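Local coordinates for protein RNA-dependent RNA polymerase (Toscana virus, PDB 6QW0) that probably cleaves capped host mRNAs with its manganese-binding endonuclease domain to supply primers for viral transcription (cap snatching), at residues T17-Y29 with N173-N187. Sequence-based numbering, arbitrary orientation.
Sequences TIHPLRRYESSIY and NGVVSNLDLSDEEVN. With SO4 (sulfate ion), chain E; SO4 (sulfate ion), chain F.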
ATOM      1  N   THR A  17       2.493  -6.996 -16.547  1.00 16.96           N
ATOM      2  CA  THR A  17       2.178  -5.618 -16.942  1.00 17.58           C
ATOM      3  C   THR A  17       2.628  -4.674 -15.840  1.00 17.55           C
ATOM      4  O   THR A  17       2.303  -4.882 -14.665  1.00 17.95           O
ATOM      5  CB  THR A  17       0.683  -5.451 -17.201  1.00 17.70           C
ATOM      6  OG1 THR A  17       0.261  -6.327 -18.250  1.00 19.85           O
ATOM      7  CG2 THR A  17       0.330  -4.005 -17.583  1.00 20.24           C
ATOM      8  N   ILE A  18       3.396  -3.644 -16.209  1.00 17.45           N
ATOM      9  CA  ILE A  18       3.722  -2.563 -15.273  1.00 17.66           C
ATOM     10  C   ILE A  18       3.272  -1.254 -15.907  1.00 17.60           C
ATOM     11  O   ILE A  18       3.825  -0.836 -16.932  1.00 18.82           O
ATOM     12  CB  ILE A  18       5.214  -2.523 -14.910  1.00 16.82           C
ATOM     13  CG1 ILE A  18       5.729  -3.923 -14.552  1.00 19.85           C
ATOM     14  CG2 ILE A  18       5.421  -1.567 -13.709  1.00 21.31           C
ATOM     15  CD1 ILE A  18       7.217  -3.963 -14.251  1.00 23.59           C
ATOM     16  N   HIS A  19       2.260  -0.614 -15.307  1.00 18.03           N
ATOM     17  CA  HIS A  19       1.833   0.695 -15.780  1.00 20.00           C
ATOM     18  C   HIS A  19       2.843   1.744 -15.317  1.00 18.13           C
ATOM     19  O   HIS A  19       3.528   1.545 -14.315  1.00 19.04           O
ATOM     20  CB  HIS A  19       0.433   1.036 -15.254  1.00 21.89           C
ATOM     21  CG  HIS A  19      -0.649   0.184 -15.840  1.00 19.67           C
ATOM     22  ND1 HIS A  19      -1.387   0.566 -16.940  1.00 21.12           N
ATOM     23  CD2 HIS A  19      -1.102  -1.042 -15.489  1.00 22.14           C
ATOM     24  CE1 HIS A  19      -2.249  -0.389 -17.242  1.00 21.60           C
ATOM     25  NE2 HIS A  19      -2.100  -1.374 -16.372  1.00 23.22           N
ATOM     26  N   PRO A  20       2.992   2.844 -16.061  1.00 19.70           N
ATOM     27  CA  PRO A  20       4.041   3.828 -15.730  1.00 17.80           C
ATOM     28  C   PRO A  20       3.745   4.562 -14.430  1.00 20.37           C
ATOM     29  O   PRO A  20       2.596   4.879 -14.124  1.00 19.90           O
ATOM     30  CB  PRO A  20       4.025   4.792 -16.928  1.00 21.18           C
ATOM     31  CG  PRO A  20       2.674   4.586 -17.567  1.00 29.73           C
ATOM     32  CD  PRO A  20       2.294   3.150 -17.318  1.00 19.95           C
ATOM     33  N   LEU A  21       4.803   4.820 -13.660  1.00 22.07           N
ATOM     34  CA  LEU A  21       4.681   5.614 -12.443  1.00 23.45           C
ATOM     35  C   LEU A  21       4.356   7.061 -12.782  1.00 23.20           C
ATOM     36  O   LEU A  21       4.904   7.635 -13.726  1.00 24.10           O
ATOM     37  CB  LEU A  21       5.970   5.554 -11.627  1.00 21.39           C
ATOM     38  CG  LEU A  21       6.355   4.196 -11.028  1.00 24.10           C
ATOM     39  CD1 LEU A  21       7.794   4.246 -10.565  1.00 25.65           C
ATOM     40  CD2 LEU A  21       5.414   3.750  -9.882  1.00 23.22           C
ATOM     41  N   ARG A  22       3.448   7.639 -12.002  1.00 20.68           N
ATOM     42  CA  ARG A  22       3.036   9.028 -12.129  1.00 22.04           C
ATOM     43  C   ARG A  22       3.294   9.756 -10.818  1.00 21.83           C
ATOM     44  O   ARG A  22       3.215   9.171  -9.729  1.00 21.58           O
ATOM     45  CB  ARG A  22       1.547   9.129 -12.487  1.00 23.53           C
ATOM     46  CG  ARG A  22       1.193   8.457 -13.831  1.00 31.37           C
ATOM     47  CD  ARG A  22      -0.314   8.313 -14.020  1.00 34.37           C
ATOM     48  NE  ARG A  22      -1.007   9.548 -13.670  1.00 35.72           N
ATOM     49  CZ  ARG A  22      -2.327   9.708 -13.690  1.00 38.99           C
ATOM     50  NH1 ARG A  22      -3.119   8.709 -14.058  1.00 34.58           N
ATOM     51  NH2 ARG A  22      -2.854  10.874 -13.336  1.00 35.89           N
ATOM     52  N   ARG A  23       3.556  11.056 -10.925  1.00 22.93           N
ATOM     53  CA  ARG A  23       3.706  11.900  -9.746  1.00 24.00           C
ATOM     54  C   ARG A  23       2.407  12.642  -9.474  1.00 24.30           C
ATOM     55  O   ARG A  23       1.808  13.225 -10.385  1.00 27.49           O
ATOM     56  CB  ARG A  23       4.855  12.894  -9.914  1.00 24.80           C
ATOM     57  CG  ARG A  23       6.186  12.238 -10.232  1.00 30.15           C
ATOM     58  CD  ARG A  23       7.357  13.099  -9.792  1.00 35.96           C
ATOM     59  NE  ARG A  23       8.612  12.358  -9.883  1.00 35.19           N
ATOM     60  CZ  ARG A  23       9.774  12.805  -9.425  1.00 38.74           C
ATOM     61  NH1 ARG A  23       9.846  14.002  -8.842  1.00 36.20           N
ATOM     62  NH2 ARG A  23      10.859  12.059  -9.554  1.00 32.95           N
ATOM     63  N   TYR A  24       1.977  12.613  -8.217  1.00 22.02           N
ATOM     64  CA  TYR A  24       0.764  13.271  -7.762  1.00 22.79           C
ATOM     65  C   TYR A  24       1.129  14.228  -6.641  1.00 23.46           C
ATOM     66  O   TYR A  24       1.932  13.885  -5.774  1.00 23.92           O
ATOM     67  CB  TYR A  24      -0.250  12.274  -7.212  1.00 24.45           C
ATOM     68  CG  TYR A  24      -0.795  11.264  -8.191  1.00 24.08           C
ATOM     69  CD1 TYR A  24      -1.927  11.540  -8.927  1.00 22.13           C
ATOM     70  CD2 TYR A  24      -0.204  10.018  -8.329  1.00 23.56           C
ATOM     71  CE1 TYR A  24      -2.467  10.615  -9.793  1.00 23.88           C
ATOM     72  CE2 TYR A  24      -0.733   9.079  -9.211  1.00 23.47           C
ATOM     73  CZ  TYR A  24      -1.870   9.395  -9.928  1.00 24.29           C
ATOM     74  OH  TYR A  24      -2.440   8.494 -10.798  1.00 28.12           O
ATOM     75  N   GLU A  25       0.551  15.422  -6.658  1.00 25.21           N
ATOM     76  CA  GLU A  25       0.760  16.369  -5.571  1.00 25.10           C
ATOM     77  C   GLU A  25      -0.474  16.404  -4.685  1.00 24.64           C
ATOM     78  O   GLU A  25      -1.604  16.376  -5.180  1.00 26.78           O
ATOM     79  CB  GLU A  25       1.058  17.771  -6.115  1.00 27.16           C
ATOM     80  CG  GLU A  25       2.445  17.912  -6.743  1.00 33.17           C
ATOM     81  CD  GLU A  25       2.546  17.256  -8.114  1.00 42.84           C
ATOM     82  OE1 GLU A  25       3.536  16.532  -8.361  1.00 47.34           O
ATOM     83  OE2 GLU A  25       1.635  17.464  -8.946  1.00 43.02           O
ATOM     84  N   SER A  26      -0.257  16.471  -3.371  1.00 27.30           N
ATOM     85  CA  SER A  26      -1.381  16.634  -2.463  1.00 24.85           C
ATOM     86  C   SER A  26      -1.957  18.047  -2.576  1.00 27.28           C
ATOM     87  O   SER A  26      -1.308  18.982  -3.060  1.00 31.00           O
ATOM     88  CB  SER A  26      -0.975  16.342  -1.015  1.00 28.36           C
ATOM     89  OG  SER A  26       0.179  17.062  -0.625  1.00 31.48           O
ATOM     90  N   SER A  27      -3.199  18.181  -2.134  1.00 25.99           N
ATOM     91  CA  SER A  27      -3.923  19.449  -2.155  1.00 29.00           C
ATOM     92  C   SER A  27      -4.757  19.545  -0.886  1.00 27.60           C
ATOM     93  O   SER A  27      -5.955  19.831  -0.908  1.00 33.42           O
ATOM     94  CB  SER A  27      -4.780  19.564  -3.414  1.00 28.33           C
ATOM     95  OG  SER A  27      -5.770  18.545  -3.448  1.00 32.04           O
ATOM     96  N   ILE A  28      -4.110  19.279   0.245  1.00 30.80           N
ATOM     97  CA  ILE A  28      -4.820  19.234   1.516  1.00 32.71           C
ATOM     98  C   ILE A  28      -5.097  20.647   1.998  1.00 40.64           C
ATOM     99  O   ILE A  28      -6.173  20.939   2.539  1.00 45.36           O
ATOM    100  CB  ILE A  28      -4.011  18.425   2.547  1.00 27.75           C
ATOM    101  CG1 ILE A  28      -3.945  16.950   2.147  1.00 29.43           C
ATOM    102  CG2 ILE A  28      -4.612  18.566   3.930  1.00 33.41           C
ATOM    103  CD1 ILE A  28      -2.867  16.177   2.913  1.00 31.00           C
ATOM    104  N   TYR A  29      -4.132  21.542   1.800  1.00 32.08           N
ATOM    105  CA  TYR A  29      -4.274  22.967   2.108  1.00 45.95           C
ATOM    106  C   TYR A  29      -4.437  23.120   3.616  1.00 40.15           C
ATOM    107  O   TYR A  29      -3.663  22.529   4.383  1.00 42.88           O
ATOM    108  CB  TYR A  29      -5.344  23.614   1.225  1.00 46.66           C
ATOM    109  CG  TYR A  29      -4.986  23.546  -0.240  1.00 43.38           C
ATOM    110  CD1 TYR A  29      -5.959  23.493  -1.230  1.00 47.37           C
ATOM    111  CD2 TYR A  29      -3.657  23.526  -0.629  1.00 48.40           C
ATOM    112  CE1 TYR A  29      -5.605  23.431  -2.578  1.00 46.44           C
ATOM    113  CE2 TYR A  29      -3.295  23.461  -1.959  1.00 50.07           C
ATOM    114  CZ  TYR A  29      -4.273  23.416  -2.935  1.00 49.22           C
ATOM    115  OH  TYR A  29      -3.913  23.349  -4.269  1.00 60.25           O
ATOM    116  N   ASN A 173       4.404  15.578   0.588  1.00 24.88           N
ATOM    117  CA  ASN A 173       3.648  16.446  -0.307  1.00 27.73           C
ATOM    118  C   ASN A 173       3.038  15.707  -1.494  1.00 24.42           C
ATOM    119  O   ASN A 173       2.646  16.343  -2.467  1.00 26.41           O
ATOM    120  CB  ASN A 173       4.538  17.587  -0.808  1.00 31.38           C
ATOM    121  CG  ASN A 173       4.900  18.561   0.294  1.00 31.11           C
ATOM    122  OD1 ASN A 173       4.027  19.097   0.963  1.00 35.39           O
ATOM    123  ND2 ASN A 173       6.191  18.775   0.493  1.00 37.35           N
ATOM    124  N   GLY A 174       2.931  14.384  -1.451  1.00 23.99           N
ATOM    125  CA  GLY A 174       2.289  13.741  -2.585  1.00 27.84           C
ATOM    126  C   GLY A 174       2.544  12.246  -2.602  1.00 25.20           C
ATOM    127  O   GLY A 174       2.947  11.660  -1.608  1.00 22.97           O
ATOM    128  N   VAL A 175       2.309  11.661  -3.776  1.00 21.61           N
ATOM    129  CA  VAL A 175       2.373  10.223  -3.990  1.00 20.32           C
ATOM    130  C   VAL A 175       2.986   9.975  -5.353  1.00 22.09           C
ATOM    131  O   VAL A 175       2.681  10.692  -6.308  1.00 23.93           O
ATOM    132  CB  VAL A 175       0.957   9.605  -3.913  1.00 24.51           C
ATOM    133  CG1 VAL A 175       0.927   8.215  -4.494  1.00 24.62           C
ATOM    134  CG2 VAL A 175       0.441   9.605  -2.475  1.00 25.37           C
ATOM    135  N   VAL A 176       3.858   8.971  -5.447  1.00 21.11           N
ATOM    136  CA  VAL A 176       4.285   8.418  -6.728  1.00 19.95           C
ATOM    137  C   VAL A 176       3.636   7.049  -6.857  1.00 21.91           C
ATOM    138  O   VAL A 176       3.838   6.181  -6.001  1.00 21.91           O
ATOM    139  CB  VAL A 176       5.810   8.323  -6.833  1.00 21.81           C
ATOM    140  CG1 VAL A 176       6.203   7.700  -8.168  1.00 25.83           C
ATOM    141  CG2 VAL A 176       6.418   9.719  -6.696  1.00 22.97           C
ATOM    142  N   SER A 177       2.846   6.862  -7.915  1.00 21.34           N
ATOM    143  CA  SER A 177       2.098   5.613  -8.061  1.00 18.77           C
ATOM    144  C   SER A 177       1.793   5.384  -9.531  1.00 20.15           C
ATOM    145  O   SER A 177       1.637   6.335 -10.297  1.00 20.63           O
ATOM    146  CB  SER A 177       0.781   5.652  -7.268  1.00 21.51           C
ATOM    147  OG  SER A 177       0.097   4.401  -7.353  1.00 21.08           O
ATOM    148  N   ASN A 178       1.665   4.113  -9.916  1.00 20.80           N
ATOM    149  CA  ASN A 178       1.155   3.808 -11.246  1.00 20.71           C
ATOM    150  C   ASN A 178      -0.325   3.424 -11.225  1.00 19.44           C
ATOM    151  O   ASN A 178      -0.880   3.069 -12.272  1.00 21.96           O
ATOM    152  CB  ASN A 178       2.017   2.732 -11.949  1.00 18.88           C
ATOM    153  CG  ASN A 178       2.201   1.460 -11.145  1.00 20.89           C
ATOM    154  OD1 ASN A 178       1.853   1.378  -9.972  1.00 19.33           O
ATOM    155  ND2 ASN A 178       2.782   0.450 -11.790  1.00 18.60           N
ATOM    156  N   LEU A 179      -0.989   3.541 -10.078  1.00 19.37           N
ATOM    157  CA  LEU A 179      -2.442   3.571 -10.095  1.00 20.61           C
ATOM    158  C   LEU A 179      -2.916   4.924 -10.626  1.00 21.79           C
ATOM    159  O   LEU A 179      -2.168   5.907 -10.652  1.00 23.42           O
ATOM    160  CB  LEU A 179      -3.011   3.320  -8.694  1.00 20.19           C
ATOM    161  CG  LEU A 179      -2.796   1.918  -8.122  1.00 21.49           C
ATOM    162  CD1 LEU A 179      -3.024   1.935  -6.601  1.00 23.29           C
ATOM    163  CD2 LEU A 179      -3.726   0.915  -8.799  1.00 23.49           C
ATOM    164  N   ASP A 180      -4.178   4.970 -11.051  1.00 21.66           N
ATOM    165  CA  ASP A 180      -4.820   6.195 -11.533  1.00 25.09           C
ATOM    166  C   ASP A 180      -5.663   6.760 -10.389  1.00 24.73           C
ATOM    167  O   ASP A 180      -6.818   6.385 -10.205  1.00 27.69           O
ATOM    168  CB  ASP A 180      -5.659   5.890 -12.768  1.00 27.40           C
ATOM    169  CG  ASP A 180      -6.348   7.115 -13.336  1.00 35.66           C
ATOM    170  OD1 ASP A 180      -5.913   8.255 -13.056  1.00 34.26           O
ATOM    171  OD2 ASP A 180      -7.342   6.930 -14.066  1.00 39.83           O
ATOM    172  N   LEU A 181      -5.079   7.670  -9.611  1.00 24.01           N
ATOM    173  CA  LEU A 181      -5.664   8.100  -8.342  1.00 24.64           C
ATOM    174  C   LEU A 181      -6.344   9.454  -8.480  1.00 24.13           C
ATOM    175  O   LEU A 181      -5.857  10.333  -9.194  1.00 26.84           O
ATOM    176  CB  LEU A 181      -4.586   8.192  -7.261  1.00 23.32           C
ATOM    177  CG  LEU A 181      -3.807   6.912  -6.950  1.00 21.58           C
ATOM    178  CD1 LEU A 181      -2.639   7.214  -6.037  1.00 22.45           C
ATOM    179  CD2 LEU A 181      -4.702   5.839  -6.328  1.00 25.93           C
ATOM    180  N   SER A 182      -7.462   9.619  -7.774  1.00 25.01           N
ATOM    181  CA  SER A 182      -8.106  10.921  -7.714  1.00 25.85           C
ATOM    182  C   SER A 182      -7.372  11.826  -6.722  1.00 26.35           C
ATOM    183  O   SER A 182      -6.587  11.364  -5.886  1.00 27.91           O
ATOM    184  CB  SER A 182      -9.567  10.777  -7.298  1.00 28.59           C
ATOM    185  OG  SER A 182      -9.648  10.386  -5.947  1.00 27.93           O
ATOM    186  N   ASP A 183      -7.638  13.132  -6.829  1.00 28.46           N
ATOM    187  CA  ASP A 183      -7.086  14.084  -5.864  1.00 29.92           C
ATOM    188  C   ASP A 183      -7.438  13.687  -4.435  1.00 25.71           C
ATOM    189  O   ASP A 183      -6.593  13.753  -3.532  1.00 28.01           O
ATOM    190  CB  ASP A 183      -7.612  15.491  -6.156  1.00 27.98           C
ATOM    191  CG  ASP A 183      -7.014  16.103  -7.408  1.00 37.49           C
ATOM    192  OD1 ASP A 183      -6.235  15.428  -8.110  1.00 35.20           O
ATOM    193  OD2 ASP A 183      -7.332  17.277  -7.699  1.00 38.54           O
ATOM    194  N   GLU A 184      -8.680  13.257  -4.211  1.00 24.81           N
ATOM    195  CA  GLU A 184      -9.103  12.871  -2.869  1.00 27.70           C
ATOM    196  C   GLU A 184      -8.394  11.607  -2.394  1.00 26.84           C
ATOM    197  O   GLU A 184      -8.094  11.477  -1.203  1.00 25.63           O
ATOM    198  CB  GLU A 184     -10.621  12.686  -2.841  1.00 31.89           C
ATOM    199  CG  GLU A 184     -11.166  11.972  -1.618  1.00 41.52           C
ATOM    200  CD  GLU A 184     -12.673  11.771  -1.687  1.00 59.02           C
ATOM    201  OE1 GLU A 184     -13.229  11.787  -2.807  1.00 60.35           O
ATOM    202  OE2 GLU A 184     -13.302  11.608  -0.619  1.00 62.79           O
ATOM    203  N   GLU A 185      -8.113  10.667  -3.302  1.00 25.73           N
ATOM    204  CA  GLU A 185      -7.400   9.462  -2.898  1.00 24.31           C
ATOM    205  C   GLU A 185      -5.948   9.770  -2.553  1.00 21.15           C
ATOM    206  O   GLU A 185      -5.403   9.211  -1.595  1.00 22.34           O
ATOM    207  CB  GLU A 185      -7.488   8.404  -4.008  1.00 25.10           C
ATOM    208  CG  GLU A 185      -8.873   7.773  -4.126  1.00 27.43           C
ATOM    209  CD  GLU A 185      -9.136   7.092  -5.463  1.00 28.12           C
ATOM    210  OE1 GLU A 185      -8.347   7.270  -6.409  1.00 28.22           O
ATOM    211  OE2 GLU A 185     -10.148   6.368  -5.558  1.00 35.10           O
ATOM    212  N   VAL A 186      -5.301  10.635  -3.342  1.00 21.80           N
ATOM    213  CA  VAL A 186      -3.946  11.088  -3.024  1.00 20.37           C
ATOM    214  C   VAL A 186      -3.930  11.779  -1.668  1.00 20.80           C
ATOM    215  O   VAL A 186      -3.074  11.504  -0.818  1.00 22.51           O
ATOM    216  CB  VAL A 186      -3.430  12.032  -4.124  1.00 25.06           C
ATOM    217  CG1 VAL A 186      -2.125  12.724  -3.702  1.00 23.78           C
ATOM    218  CG2 VAL A 186      -3.259  11.275  -5.450  1.00 22.28           C
ATOM    219  N   ASN A 187      -4.887  12.681  -1.456  1.00 22.56           N
ATOM    220  CA  ASN A 187      -4.955  13.431  -0.203  1.00 25.15           C
ATOM    221  C   ASN A 187      -5.161  12.524   1.005  1.00 25.32           C
ATOM    222  O   ASN A 187      -4.634  12.804   2.088  1.00 24.76           O
ATOM    223  CB  ASN A 187      -6.070  14.474  -0.286  1.00 24.39           C
ATOM    224  CG  ASN A 187      -5.683  15.671  -1.127  1.00 25.48           C
ATOM    225  OD1 ASN A 187      -4.521  15.839  -1.504  1.00 25.94           O
ATOM    226  ND2 ASN A 187      -6.661  16.523  -1.417  1.00 29.92           N
TER
HETATM  227  S   SO4 E 303      -0.679  20.528   0.410  1.00 42.63           S
HETATM  228  O1  SO4 E 303      -1.824  21.425   0.409  1.00 46.70           O
HETATM  229  O2  SO4 E 303       0.075  20.682   1.651  1.00 48.29           O
HETATM  230  O3  SO4 E 303       0.178  20.839  -0.735  1.00 51.66           O
HETATM  231  O4  SO4 E 303      -1.171  19.162   0.304  1.00 34.43           O
HETATM  232  S   SO4 F 304       8.759  18.275  -3.147  1.00 61.27           S
HETATM  233  O1  SO4 F 304       8.360  17.769  -1.835  1.00 61.75           O
HETATM  234  O2  SO4 F 304       7.569  18.673  -3.894  1.00 58.63           O
HETATM  235  O3  SO4 F 304       9.466  17.232  -3.877  1.00 53.84           O
HETATM  236  O4  SO4 F 304       9.643  19.425  -2.963  1.00 65.41           O
HETATM  237  O   HOH W   1      -0.030   4.512 -14.520  1.00 22.49           O
HETATM  238  O   HOH W   2      -5.701  10.475 -11.896  1.00 37.19           O
HETATM  239  O   HOH W   3      -3.409  14.551  -7.158  1.00 31.08           O
HETATM  240  O   HOH W   4      -4.665  16.007  -4.627  1.00 34.00           O
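Strands 22-25 and 174-177 run antiparallel with their axes 4.7 Å apart, R22 with S177 and Y24 with V175 as hydrogen-bonded pairs, and the ladder is extended by S26 N donating to N173 O. On the face shared with R22, V175 and S177, the Y24 ring packs against the loop 178-182, between strand 174-177 and helix 183-203. Its OH gives a 2.6 Å bond to L179 O, in the carbonyl plane and on a lone pair, and receives L181 N, so two backbone bonds fix the phenol end. CB of L181 sits over one ring face as a CH-pi contact, 4.3 Å from the centroid, while V186 CG2 packs against Y24 CB. The R22 chain bends at chi3 (46°), carrying its guanidinium over Y24 OH, and NH1 forms a salt bridge with D180 OD1 (3.0 Å), approaching from above the carboxylate plane; water 2 links the same pair to L181 O. In this PD-(D/E)XK-type nuclease fold, strand 174-177 lies between strands 22-25 and 163-171, with the S177 side chain about 12 Å from a bound manganese. Beyond the strands, the N187 amide grips S27 twice: OD1 accepts from S27 N at 2.8 Å and ND2 donates to S27 OG, nearly in the amide plane. At the opposite end, N178 ND2 reaches H19 O at 2.9 Å, while its OD1 accepts from I167 N.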